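Local coordinates for protein PtLCIB4 H88A mutant (Phaeodactylum tricornutum, PDB 5B5Z) that probably works as a zinc-dependent carbonic anhydrase of the beta class, interconverting carbon dioxide and bicarbonate, here in a single-site mutant form, at residues Ser39-Gln44 with Glu272-Leu277; Phe45-Tyr50 with Gln237-Gly242; Ser57-Glu62 with Ala137-Ala142; Gly82-Phe87 with Asp182-Tyr187. All blocks are in the same frame, centred on the assembly; numbering follows the deposited sequence.

In the fold
Going from the N terminus, the first segment met is at the end of helix 31-43. Contact 1 packs it against the C-terminal tail and so closes a loop of almost the whole chain. Contact 2 is nested inside it and joins the loop after that helix to strand 238-247. The two touch each other, with centres about 9 Å apart. Contacts 3 and 4 lie inside the loop closed by contact 2, on the opposite side of the chain's centre. They cross, because their segments alternate along the chain. Contact 3 joins the loop after strand 52-57 to the start of helix 140-154 at the zinc. Contact 4 ties the loop 82-87 to helix 183-192 beside it.

Contact 1 (Ser39-Gln44 with Glu272-Leu277); sequences SKRLSQ and ENFMPL
Arg-41 and Phe-274 mark the closest backbone approach of the two segments, with their CA atoms 8.7 Å apart. Arg-41 lies on the last turns of helix 31-43. Phe-274 directly follows strand 270-273 and still bonds through its backbone to Phe-261 of strand 255-264. Side chains fill the distance between the backbones. CG of Arg-41 stands anti to the backbone N (chi1 177°), and the chain then bends at chi2 and chi3. This lays the aliphatic part over one face of the Phe-274 ring. Arg-41 CG sits 3.7 Å from the ring centroid, only 7° off the ring normal, in a CH-pi contact. Beyond the bends, Arg-41 NH1 comes within 3.1 Å of Phe-274 CD1. The guanidinium meets the ring with its edge, and the two planes stand 86° apart. Leu-42 adds a looser touch, its CD2 lying 4.2 Å from Phe-274 CE2. The ring also meets those of Phe-45 and Phe-261. Asn-273, just before the ring, accepts at OD1 from Met-275 N at 3.1 Å, an Asx turn that spans Phe-274. An alanine in place of Phe-274 would probably open a gap under the Arg-41 methylenes and leave that chain free to swing. The contact is thus mainly one of methylenes on an aromatic face, with the charged group at its side and not stacked on the ring.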
loop_
_atom_site.group_PDB
_atom_site.type_symbol
_atom_site.label_atom_id
_atom_site.label_comp_id
_atom_site.label_asym_id
_atom_site.label_seq_id
_atom_site.Cartn_x
_atom_site.Cartn_y
_atom_site.Cartn_z
ATOM N N SER A 39 -12.014 -8.758 16.785
ATOM C CA SER A 39 -11.131 -9.817 17.267
ATOM C C SER A 39 -11.892 -10.724 18.231
ATOM O O SER A 39 -11.718 -11.934 18.192
ATOM C CB SER A 39 -9.880 -9.240 17.935
ATOM O OG SER A 39 -10.186 -8.403 19.032
ATOM N N LYS A 40 -12.760 -10.149 19.064
ATOM C CA LYS A 40 -13.562 -10.971 19.975
ATOM C C LYS A 40 -14.471 -11.917 19.208
ATOM O O LYS A 40 -14.559 -13.098 19.530
ATOM C CB LYS A 40 -14.399 -10.095 20.910
ATOM C CG LYS A 40 -15.260 -10.896 21.897
ATOM C CD LYS A 40 -16.133 -9.978 22.739
ATOM C CE LYS A 40 -16.702 -10.704 23.950
ATOM N NZ LYS A 40 -17.076 -9.737 25.025
ATOM N N ARG A 41 -15.148 -11.401 18.187
ATOM C CA ARG A 41 -16.045 -12.227 17.401
ATOM C C ARG A 41 -15.294 -13.311 16.634
ATOM O O ARG A 41 -15.670 -14.476 16.670
ATOM C CB ARG A 41 -16.857 -11.356 16.432
ATOM C CG ARG A 41 -17.784 -12.142 15.517
ATOM C CD ARG A 41 -18.792 -12.961 16.313
ATOM N NE ARG A 41 -19.526 -12.134 17.266
ATOM C CZ ARG A 41 -20.725 -11.610 17.031
ATOM N NH1 ARG A 41 -21.330 -11.825 15.872
ATOM N NH2 ARG A 41 -21.321 -10.868 17.957
ATOM N N LEU A 42 -14.216 -12.944 15.946
ATOM C CA LEU A 42 -13.529 -13.924 15.122
ATOM C C LEU A 42 -12.787 -14.982 15.951
ATOM O O LEU A 42 -12.540 -16.085 15.463
ATOM C CB LEU A 42 -12.573 -13.215 14.162
ATOM C CG LEU A 42 -13.262 -12.364 13.084
ATOM C CD1 LEU A 42 -12.175 -11.752 12.217
ATOM C CD2 LEU A 42 -14.214 -13.197 12.231
ATOM N N SER A 43 -12.448 -14.661 17.200
ATOM C CA SER A 43 -11.804 -15.655 18.060
ATOM C C SER A 43 -12.740 -16.828 18.325
ATOM O O SER A 43 -12.290 -17.955 18.512
ATOM C CB SER A 43 -11.341 -15.041 19.379
ATOM O OG SER A 43 -12.440 -14.642 20.178
ATOM N N GLN A 44 -14.040 -16.564 18.338
ATOM C CA GLN A 44 -15.028 -17.631 18.495
ATOM C C GLN A 44 -15.104 -18.531 17.270
ATOM O O GLN A 44 -15.721 -19.598 17.317
ATOM C CB GLN A 44 -16.412 -17.047 18.770
ATOM C CG GLN A 44 -16.509 -16.214 20.023
ATOM C CD GLN A 44 -17.880 -15.598 20.169
ATOM O OE1 GLN A 44 -18.858 -16.114 19.624
ATOM N NE2 GLN A 44 -17.964 -14.495 20.899
ATOM N N GLU A 272 -21.038 -16.881 7.670
ATOM C CA GLU A 272 -21.546 -16.075 8.771
ATOM C C GLU A 272 -21.761 -14.642 8.320
ATOM O O GLU A 272 -21.012 -14.126 7.497
ATOM C CB GLU A 272 -20.596 -16.087 9.979
ATOM C CG GLU A 272 -20.251 -17.474 10.543
ATOM C CD GLU A 272 -21.384 -18.139 11.327
ATOM O OE1 GLU A 272 -22.307 -17.441 11.801
ATOM O OE2 GLU A 272 -21.337 -19.382 11.474
ATOM N N ASN A 273 -22.787 -14.007 8.868
ATOM C CA ASN A 273 -23.013 -12.582 8.662
ATOM C C ASN A 273 -23.271 -11.934 10.011
ATOM O O ASN A 273 -24.250 -12.244 10.686
ATOM C CB ASN A 273 -24.181 -12.342 7.699
ATOM C CG ASN A 273 -24.237 -10.912 7.199
ATOM O OD1 ASN A 273 -23.675 -10.006 7.817
ATOM N ND2 ASN A 273 -24.922 -10.698 6.073
ATOM N N PHE A 274 -22.386 -11.032 10.409
ATOM C CA PHE A 274 -22.459 -10.437 11.729
ATOM C C PHE A 274 -23.156 -9.068 11.751
ATOM O O PHE A 274 -23.228 -8.424 12.792
ATOM C CB PHE A 274 -21.052 -10.327 12.311
ATOM C CG PHE A 274 -20.318 -11.641 12.366
ATOM C CD1 PHE A 274 -20.895 -12.756 12.968
ATOM C CD2 PHE A 274 -19.052 -11.766 11.819
ATOM C CE1 PHE A 274 -20.217 -13.963 13.026
ATOM C CE2 PHE A 274 -18.370 -12.962 11.875
ATOM C CZ PHE A 274 -18.950 -14.069 12.485
ATOM N N MET A 275 -23.666 -8.630 10.604
ATOM C CA MET A 275 -24.410 -7.375 10.534
ATOM C C MET A 275 -25.897 -7.645 10.781
ATOM O O MET A 275 -26.407 -8.671 10.337
ATOM C CB MET A 275 -24.202 -6.704 9.170
ATOM C CG MET A 275 -22.834 -6.015 9.001
ATOM S SD MET A 275 -22.659 -4.569 10.062
ATOM C CE MET A 275 -23.832 -3.426 9.318
ATOM N N PRO A 276 -26.590 -6.736 11.497
ATOM C CA PRO A 276 -26.061 -5.524 12.140
ATOM C C PRO A 276 -25.390 -5.819 13.476
ATOM O O PRO A 276 -25.715 -6.827 14.109
ATOM C CB PRO A 276 -27.313 -4.668 12.354
ATOM C CG PRO A 276 -28.393 -5.671 12.541
ATOM C CD PRO A 276 -28.056 -6.831 11.642
ATOM N N LEU A 277 -24.488 -4.942 13.910
ATOM C CA LEU A 277 -23.718 -5.174 15.132
ATOM C C LEU A 277 -24.606 -5.255 16.378
ATOM O O LEU A 277 -25.630 -4.581 16.469
ATOM C CB LEU A 277 -22.669 -4.076 15.311
ATOM C CG LEU A 277 -21.738 -3.907 14.108
ATOM C CD1 LEU A 277 -20.668 -2.843 14.374
ATOM C CD2 LEU A 277 -21.120 -5.248 13.714
#

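Contact 2 (Phe45-Tyr50 with Gln237-Gly242); sequences FGYHKY and QIAVVG
Just past a Schellman motif that ends helix 31-43, Tyr-47 turns its side chain toward Gln-237 and Ala-239. Gly-46 is the C-prime residue of the motif, and Tyr-47 N pairs with Leu-42 O across it. Tyr-47 OH donates to Gln-237 OE1 at 2.9 Å. The donor is tilted 26° from the carbonyl plane, and the ring and amide planes are 29° apart. OE1 lies at the edge of the ring, near its plane. The Gln-237 chain, extended beyond CG, carries its amide out to the hydroxyl, and Gln-237 CB packs 3.2 Å from Tyr-47 OH. Farther along, in strand 238-247, Ala-239 CB lies 3.7 Å from Tyr-47 CE2. The buried hydroxyl therefore has a partner while the ring carbons pack on a methyl. A phenylalanine at Tyr-47 would probably keep much of the packing but leave Gln-237 OE1 without this donor. Around the pair, Tyr-47 also touches Leu-42 of helix 31-43, Ser-107 of strand 107-117 and Ile-263 of strand 255-264. The loop thus ties the end of helix 31-43 to three neighbouring strands, with 238-247 in the middle.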
loop_
_atom_site.group_PDB
_atom_site.type_symbol
_atom_site.label_atom_id
_atom_site.label_comp_id
_atom_site.label_asym_id
_atom_site.label_seq_id
_atom_site.Cartn_x
_atom_site.Cartn_y
_atom_site.Cartn_z
ATOM N N PHE A 45 -14.478 -18.101 16.176
ATOM C CA PHE A 45 -14.452 -18.876 14.945
ATOM C C PHE A 45 -13.030 -19.291 14.585
ATOM O O PHE A 45 -12.738 -19.622 13.437
ATOM C CB PHE A 45 -15.102 -18.080 13.804
ATOM C CG PHE A 45 -16.573 -17.842 14.007
ATOM C CD1 PHE A 45 -17.014 -16.824 14.833
ATOM C CD2 PHE A 45 -17.515 -18.663 13.401
ATOM C CE1 PHE A 45 -18.359 -16.609 15.051
ATOM C CE2 PHE A 45 -18.871 -18.451 13.609
ATOM C CZ PHE A 45 -19.296 -17.423 14.440
ATOM N N GLY A 46 -12.145 -19.273 15.576
ATOM C CA GLY A 46 -10.830 -19.869 15.430
ATOM C C GLY A 46 -9.771 -18.988 14.800
ATOM O O GLY A 46 -8.703 -19.473 14.428
ATOM N N TYR A 47 -10.058 -17.693 14.680
ATOM C CA TYR A 47 -9.080 -16.738 14.176
ATOM C C TYR A 47 -8.181 -16.284 15.309
ATOM O O TYR A 47 -8.626 -15.604 16.215
ATOM C CB TYR A 47 -9.769 -15.513 13.547
ATOM C CG TYR A 47 -10.487 -15.796 12.244
ATOM C CD1 TYR A 47 -11.623 -16.586 12.221
ATOM C CD2 TYR A 47 -10.034 -15.258 11.038
ATOM C CE1 TYR A 47 -12.289 -16.856 11.048
ATOM C CE2 TYR A 47 -10.701 -15.526 9.843
ATOM C CZ TYR A 47 -11.829 -16.327 9.866
ATOM O OH TYR A 47 -12.524 -16.618 8.718
ATOM N N HIS A 48 -6.912 -16.662 15.261
ATOM C CA HIS A 48 -5.952 -16.199 16.254
ATOM C C HIS A 48 -4.764 -15.624 15.525
ATOM O O HIS A 48 -4.765 -15.571 14.299
ATOM C CB HIS A 48 -5.537 -17.344 17.180
ATOM C CG HIS A 48 -6.702 -18.101 17.723
ATOM N ND1 HIS A 48 -7.576 -17.563 18.644
ATOM C CD2 HIS A 48 -7.173 -19.335 17.433
ATOM C CE1 HIS A 48 -8.526 -18.442 18.907
ATOM N NE2 HIS A 48 -8.300 -19.527 18.190
ATOM N N LYS A 49 -3.750 -15.205 16.266
ATOM C CA LYS A 49 -2.595 -14.575 15.653
ATOM C C LYS A 49 -1.792 -15.558 14.799
ATOM O O LYS A 49 -1.360 -15.223 13.696
ATOM C CB LYS A 49 -1.704 -13.950 16.727
ATOM C CG LYS A 49 -2.469 -13.133 17.754
ATOM C CD LYS A 49 -1.543 -12.628 18.857
ATOM C CE LYS A 49 -2.204 -11.553 19.707
ATOM N NZ LYS A 49 -1.265 -11.062 20.757
ATOM N N TYR A 50 -1.609 -16.781 15.283
ATOM C CA TYR A 50 -0.704 -17.695 14.592
ATOM C C TYR A 50 -1.241 -18.145 13.237
ATOM O O TYR A 50 -0.462 -18.487 12.352
ATOM C CB TYR A 50 -0.394 -18.923 15.460
ATOM C CG TYR A 50 -1.427 -20.029 15.427
ATOM C CD1 TYR A 50 -2.609 -19.928 16.147
ATOM C CD2 TYR A 50 -1.209 -21.187 14.685
ATOM C CE1 TYR A 50 -3.552 -20.944 16.113
ATOM C CE2 TYR A 50 -2.145 -22.201 14.646
ATOM C CZ TYR A 50 -3.312 -22.077 15.372
ATOM O OH TYR A 50 -4.252 -23.085 15.346
ATOM N N GLN A 237 -10.842 -19.861 5.334
ATOM C CA GLN A 237 -11.919 -18.903 5.153
ATOM C C GLN A 237 -11.364 -17.533 4.845
ATOM O O GLN A 237 -10.168 -17.296 4.995
ATOM C CB GLN A 237 -12.785 -18.820 6.404
ATOM C CG GLN A 237 -13.479 -20.107 6.769
ATOM C CD GLN A 237 -14.165 -20.009 8.111
ATOM O OE1 GLN A 237 -13.742 -19.244 8.983
ATOM N NE2 GLN A 237 -15.235 -20.778 8.286
ATOM N N ILE A 238 -12.258 -16.639 4.433
ATOM C CA ILE A 238 -11.959 -15.218 4.359
ATOM C C ILE A 238 -12.978 -14.454 5.187
ATOM O O ILE A 238 -14.178 -14.507 4.914
ATOM C CB ILE A 238 -12.010 -14.668 2.920
ATOM C CG1 ILE A 238 -11.279 -15.599 1.959
ATOM C CG2 ILE A 238 -11.447 -13.245 2.890
ATOM C CD1 ILE A 238 -11.699 -15.427 0.524
ATOM N N ALA A 239 -12.502 -13.768 6.212
ATOM C CA ALA A 239 -13.336 -12.887 6.999
ATOM C C ALA A 239 -13.159 -11.507 6.407
ATOM O O ALA A 239 -12.063 -11.146 5.996
ATOM C CB ALA A 239 -12.950 -12.905 8.465
ATOM N N VAL A 240 -14.244 -10.747 6.365
ATOM C CA VAL A 240 -14.251 -9.467 5.679
ATOM C C VAL A 240 -14.840 -8.406 6.585
ATOM O O VAL A 240 -15.926 -8.607 7.145
ATOM C CB VAL A 240 -15.096 -9.542 4.389
ATOM C CG1 VAL A 240 -15.202 -8.184 3.739
ATOM C CG2 VAL A 240 -14.520 -10.588 3.425
ATOM N N VAL A 241 -14.134 -7.287 6.754
ATOM C CA VAL A 241 -14.709 -6.103 7.380
ATOM C C VAL A 241 -14.646 -4.946 6.388
ATOM O O VAL A 241 -13.564 -4.575 5.953
ATOM C CB VAL A 241 -13.963 -5.720 8.658
ATOM C CG1 VAL A 241 -14.529 -4.442 9.238
ATOM C CG2 VAL A 241 -14.065 -6.854 9.674
ATOM N N GLY A 242 -15.792 -4.376 6.025
ATOM C CA GLY A 242 -15.784 -3.270 5.079
ATOM C C GLY A 242 -16.576 -2.108 5.607
ATOM O O GLY A 242 -17.549 -2.277 6.335
#

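Contact 3 (Ser57-Glu62 with Ala137-Ala142); sequences SLCSDE and ACCGSA. With ZN (zinc ion), chain C.
Cys-59 and Cys-139 point their sulfurs at one zinc ion from two separate loops. Cys-59 SG and Cys-139 SG each bind the zinc at 2.3 Å. Cys-59 SG and Cys-139 SG stand 3.9 Å apart and subtend about 119° at the metal. In both residues SG lies anti to the backbone N, which carries each sulfur out from its backbone to the metal. Each sulfur also accepts a backbone N-H. Asp-61 N donates to Cys-59 SG at 3.5 Å in a nearly straight bond. Ala-142 N donates to Cys-139 SG, which caps the start of helix 140-154 from the N-cap position. These bonds would be expected to temper the charge on the thiolates. A cis peptide precedes Cys-139. His-115, on strand 107-117, supplies the third protein ligand, and a water completes the site at 1.9 Å from the zinc. Two cysteines and a histidine with a water are the ligand set of the open form of beta-carbonic anhydrases. Asp-61 holds its carboxylate beside the metal without binding it, since Asp-61 OD2 stays 4.0 Å from the zinc. Instead Asp-61 OD2 takes a bond from the zinc-bound water at 2.6 Å. Gly-140 N gives that water a weak one. The same OD2 forms a salt bridge with Arg-129, consistent with the Asp-Arg dyad of the beta class, while Asp-61 OD1 accepts from Val-63 N, which helps to fix the carboxylate's rotation. Cys-138 does not reach the metal; Cys-138 SG packs 4.2 Å from Asp-61 OD2.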
loop_
_atom_site.group_PDB
_atom_site.type_symbol
_atom_site.label_atom_id
_atom_site.label_comp_id
_atom_site.label_asym_id
_atom_site.label_seq_id
_atom_site.Cartn_x
_atom_site.Cartn_y
_atom_site.Cartn_z
ATOM N N SER A 57 -7.347 -3.150 2.284
ATOM C CA SER A 57 -7.541 -2.363 1.074
ATOM C C SER A 57 -8.051 -0.996 1.524
ATOM O O SER A 57 -9.260 -0.767 1.688
ATOM C CB SER A 57 -8.518 -3.041 0.106
ATOM O OG SER A 57 -8.562 -2.336 -1.137
ATOM N N LEU A 58 -7.094 -0.126 1.792
ATOM C CA LEU A 58 -7.354 1.219 2.296
ATOM C C LEU A 58 -6.591 2.225 1.444
ATOM O O LEU A 58 -5.672 1.846 0.704
ATOM C CB LEU A 58 -6.933 1.332 3.766
ATOM C CG LEU A 58 -7.623 0.344 4.725
ATOM C CD1 LEU A 58 -6.940 0.310 6.117
ATOM C CD2 LEU A 58 -9.112 0.670 4.858
ATOM N N CYS A 59 -6.950 3.504 1.540
ATOM C CA CYS A 59 -6.300 4.514 0.699
ATOM C C CYS A 59 -4.811 4.636 1.035
ATOM O O CYS A 59 -4.381 4.446 2.190
ATOM C CB CYS A 59 -6.985 5.893 0.852
ATOM S SG CYS A 59 -6.334 7.145 -0.295
ATOM N N SER A 60 -4.034 4.959 0.015
ATOM C CA SER A 60 -2.598 5.146 0.151
ATOM C C SER A 60 -2.238 6.338 1.048
ATOM O O SER A 60 -1.118 6.432 1.526
ATOM C CB SER A 60 -2.009 5.303 -1.242
ATOM O OG SER A 60 -2.827 6.150 -2.013
ATOM N N ASP A 61 -3.188 7.256 1.247
ATOM C CA ASP A 61 -3.023 8.402 2.160
ATOM C C ASP A 61 -2.439 8.002 3.537
ATOM O O ASP A 61 -2.875 7.017 4.135
ATOM C CB ASP A 61 -4.400 9.063 2.320
ATOM C CG ASP A 61 -4.342 10.459 2.919
ATOM O OD1 ASP A 61 -3.443 10.750 3.748
ATOM O OD2 ASP A 61 -5.271 11.250 2.594
ATOM N N GLU A 62 -1.456 8.760 4.031
ATOM C CA GLU A 62 -0.836 8.463 5.331
ATOM C C GLU A 62 -1.847 8.433 6.478
ATOM O O GLU A 62 -1.640 7.744 7.467
ATOM C CB GLU A 62 0.269 9.481 5.668
ATOM C CG GLU A 62 -0.188 10.940 5.729
ATOM C CD GLU A 62 -0.742 11.367 7.086
ATOM O OE1 GLU A 62 -1.302 12.486 7.176
ATOM O OE2 GLU A 62 -0.620 10.600 8.064
ATOM N N ALA A 137 -7.798 18.256 0.872
ATOM C CA ALA A 137 -8.876 17.281 0.782
ATOM C C ALA A 137 -8.521 15.943 1.420
ATOM O O ALA A 137 -7.365 15.519 1.419
ATOM C CB ALA A 137 -9.266 17.076 -0.666
ATOM N N CYS A 138 -9.540 15.277 1.948
ATOM C CA CYS A 138 -9.406 13.943 2.526
ATOM C C CYS A 138 -10.767 13.263 2.413
ATOM O O CYS A 138 -11.684 13.623 3.146
ATOM C CB CYS A 138 -8.958 14.041 3.989
ATOM S SG CYS A 138 -8.615 12.483 4.819
ATOM N N CYS A 139 -10.961 12.298 1.518
ATOM C CA CYS A 139 -9.982 11.681 0.637
ATOM C C CYS A 139 -9.650 12.511 -0.619
ATOM O O CYS A 139 -10.519 12.751 -1.426
ATOM C CB CYS A 139 -10.562 10.321 0.246
ATOM S SG CYS A 139 -9.526 9.359 -0.924
ATOM N N GLY A 140 -8.393 12.910 -0.799
ATOM C CA GLY A 140 -8.001 13.696 -1.959
ATOM C C GLY A 140 -8.357 13.076 -3.301
ATOM O O GLY A 140 -8.902 13.736 -4.196
ATOM N N SER A 141 -8.041 11.796 -3.451
ATOM C CA SER A 141 -8.339 11.073 -4.670
ATOM C C SER A 141 -9.832 11.047 -4.981
ATOM O O SER A 141 -10.237 11.329 -6.104
ATOM C CB SER A 141 -7.797 9.634 -4.581
ATOM O OG SER A 141 -8.326 8.829 -5.626
ATOM N N ALA A 142 -10.644 10.684 -3.996
ATOM C CA ALA A 142 -12.084 10.600 -4.218
ATOM C C ALA A 142 -12.677 11.978 -4.544
ATOM O O ALA A 142 -13.554 12.096 -5.398
ATOM C CB ALA A 142 -12.778 10.003 -3.014
HETATM ZN ZN ZN C . -7.625 8.909 0.296
HETATM O O HOH W 1 -6.701 10.577 0.510
#

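Contact 4 (Gly82-Phe87 with Asp182-Tyr187); sequences GGLAGF and DAQQGY
Gln-184 holds an unusual first torsion, chi1 -104°, away from the staggered positions, and runs out extended beyond CG to reach the backbone at Leu-84. Gln-185, next on the helix, bends instead at chi2 (63°), which turns its amide back beside the leucine. Leu-84 lies against both. Leu-84 N donates to Gln-184 OE1 at 2.9 Å, almost straight at 170°, with the donor well above the carbonyl plane. Leu-84 CG also packs on Gln-184 OE1 at 3.4 Å. Leu-84 CD1 lies 3.8 Å from Gln-184 CB and 3.7 Å from Gln-185 OE1. The amide of Gln-184 works at both ends. Gln-184 NE2 donates to a water at 2.9 Å, and that water donates to Gly-82 O. Gly-83 CA comes within 3.5 Å of Gln-184 OE1, and a CB there would clash with that oxygen. Gln-185 OE1 has its polar partner in Ser-141 OG, at the start of helix 140-154. The Leu-84 side chain is about 6 Å from the zinc, so this packing lies close to the metal site and probably borders it. Helix 183-192 also borders the second subunit, where Gln-184 packs on Gln-184 of that chain. The chemistry implies a glycine-rich loop held through its backbone by a glutamine side chain: Gln-184 grips an N-H directly and a carbonyl through water, while Leu-84 packs against both glutamines.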
loop_
_atom_site.group_PDB
_atom_site.type_symbol
_atom_site.label_atom_id
_atom_site.label_comp_id
_atom_site.label_asym_id
_atom_site.label_seq_id
_atom_site.Cartn_x
_atom_site.Cartn_y
_atom_site.Cartn_z
ATOM N N GLY A 82 -4.651 -2.217 -1.441
ATOM C CA GLY A 82 -5.288 -0.937 -1.754
ATOM C C GLY A 82 -4.510 -0.069 -2.734
ATOM O O GLY A 82 -3.658 -0.535 -3.497
ATOM N N GLY A 83 -4.828 1.217 -2.719
ATOM C CA GLY A 83 -4.286 2.164 -3.679
ATOM C C GLY A 83 -5.120 3.409 -3.505
ATOM O O GLY A 83 -5.761 3.547 -2.485
ATOM N N LEU A 84 -5.164 4.281 -4.506
ATOM C CA LEU A 84 -5.916 5.527 -4.372
ATOM C C LEU A 84 -7.383 5.282 -4.002
ATOM O O LEU A 84 -8.048 4.432 -4.580
ATOM C CB LEU A 84 -5.818 6.328 -5.673
ATOM C CG LEU A 84 -4.406 6.831 -5.994
ATOM C CD1 LEU A 84 -4.421 7.530 -7.329
ATOM C CD2 LEU A 84 -3.901 7.753 -4.884
ATOM N N ALA A 85 -7.863 6.040 -3.019
ATOM C CA ALA A 85 -9.238 5.980 -2.505
ATOM C C ALA A 85 -9.599 4.667 -1.806
ATOM O O ALA A 85 -10.725 4.507 -1.350
ATOM C CB ALA A 85 -10.227 6.265 -3.616
ATOM N N GLY A 86 -8.644 3.739 -1.710
ATOM C CA GLY A 86 -8.866 2.468 -1.032
ATOM C C GLY A 86 -9.390 1.320 -1.889
ATOM O O GLY A 86 -9.669 0.239 -1.372
ATOM N N PHE A 87 -9.528 1.535 -3.195
ATOM C CA PHE A 87 -9.905 0.437 -4.093
ATOM C C PHE A 87 -8.854 -0.662 -4.121
ATOM O O PHE A 87 -7.676 -0.373 -4.018
ATOM C CB PHE A 87 -10.142 0.965 -5.503
ATOM C CG PHE A 87 -11.413 1.749 -5.631
ATOM C CD1 PHE A 87 -12.616 1.105 -5.879
ATOM C CD2 PHE A 87 -11.408 3.119 -5.472
ATOM C CE1 PHE A 87 -13.796 1.835 -5.984
ATOM C CE2 PHE A 87 -12.582 3.852 -5.573
ATOM C CZ PHE A 87 -13.776 3.204 -5.833
ATOM N N ASP A 182 -0.688 7.454 -14.609
ATOM C CA ASP A 182 -1.768 7.916 -13.744
ATOM C C ASP A 182 -3.016 7.048 -13.882
ATOM O O ASP A 182 -4.142 7.540 -13.800
ATOM C CB ASP A 182 -2.096 9.382 -14.038
ATOM C CG ASP A 182 -2.656 10.099 -12.828
ATOM O OD1 ASP A 182 -2.397 9.641 -11.700
ATOM O OD2 ASP A 182 -3.349 11.122 -13.005
ATOM N N ALA A 183 -2.808 5.745 -14.049
ATOM C CA ALA A 183 -3.915 4.834 -14.324
ATOM C C ALA A 183 -4.871 4.642 -13.142
ATOM O O ALA A 183 -6.081 4.496 -13.342
ATOM C CB ALA A 183 -3.380 3.488 -14.782
ATOM N N GLN A 184 -4.353 4.632 -11.917
ATOM C CA GLN A 184 -5.232 4.455 -10.763
ATOM C C GLN A 184 -6.297 5.532 -10.641
ATOM O O GLN A 184 -7.468 5.240 -10.395
ATOM C CB GLN A 184 -4.413 4.397 -9.465
ATOM C CG GLN A 184 -4.314 2.981 -8.956
ATOM C CD GLN A 184 -3.502 2.800 -7.692
ATOM O OE1 GLN A 184 -3.505 3.627 -6.781
ATOM N NE2 GLN A 184 -2.809 1.676 -7.627
ATOM N N GLN A 185 -5.911 6.792 -10.806
ATOM C CA GLN A 185 -6.887 7.846 -10.633
ATOM C C GLN A 185 -7.945 7.750 -11.736
ATOM O O GLN A 185 -9.090 8.084 -11.513
ATOM C CB GLN A 185 -6.227 9.224 -10.629
ATOM C CG GLN A 185 -7.189 10.373 -10.330
ATOM C CD GLN A 185 -7.822 10.300 -8.948
ATOM O OE1 GLN A 185 -7.409 9.503 -8.095
ATOM N NE2 GLN A 185 -8.830 11.129 -8.722
ATOM N N GLY A 186 -7.546 7.282 -12.912
ATOM C CA GLY A 186 -8.485 7.076 -14.000
ATOM C C GLY A 186 -9.487 5.998 -13.625
ATOM O O GLY A 186 -10.678 6.118 -13.914
ATOM N N TYR A 187 -9.001 4.950 -12.967
ATOM C CA TYR A 187 -9.883 3.889 -12.492
ATOM C C TYR A 187 -10.843 4.415 -11.419
ATOM O O TYR A 187 -12.006 4.014 -11.369
ATOM C CB TYR A 187 -9.068 2.710 -11.943
ATOM C CG TYR A 187 -8.361 1.864 -12.990
ATOM C CD1 TYR A 187 -8.997 1.508 -14.177
ATOM C CD2 TYR A 187 -7.053 1.427 -12.791
ATOM C CE1 TYR A 187 -8.348 0.732 -15.132
ATOM C CE2 TYR A 187 -6.394 0.659 -13.741
ATOM C CZ TYR A 187 -7.047 0.314 -14.905
ATOM O OH TYR A 187 -6.397 -0.448 -15.847
HETATM O O HOH W 2 -1.612 0.068 -5.501
#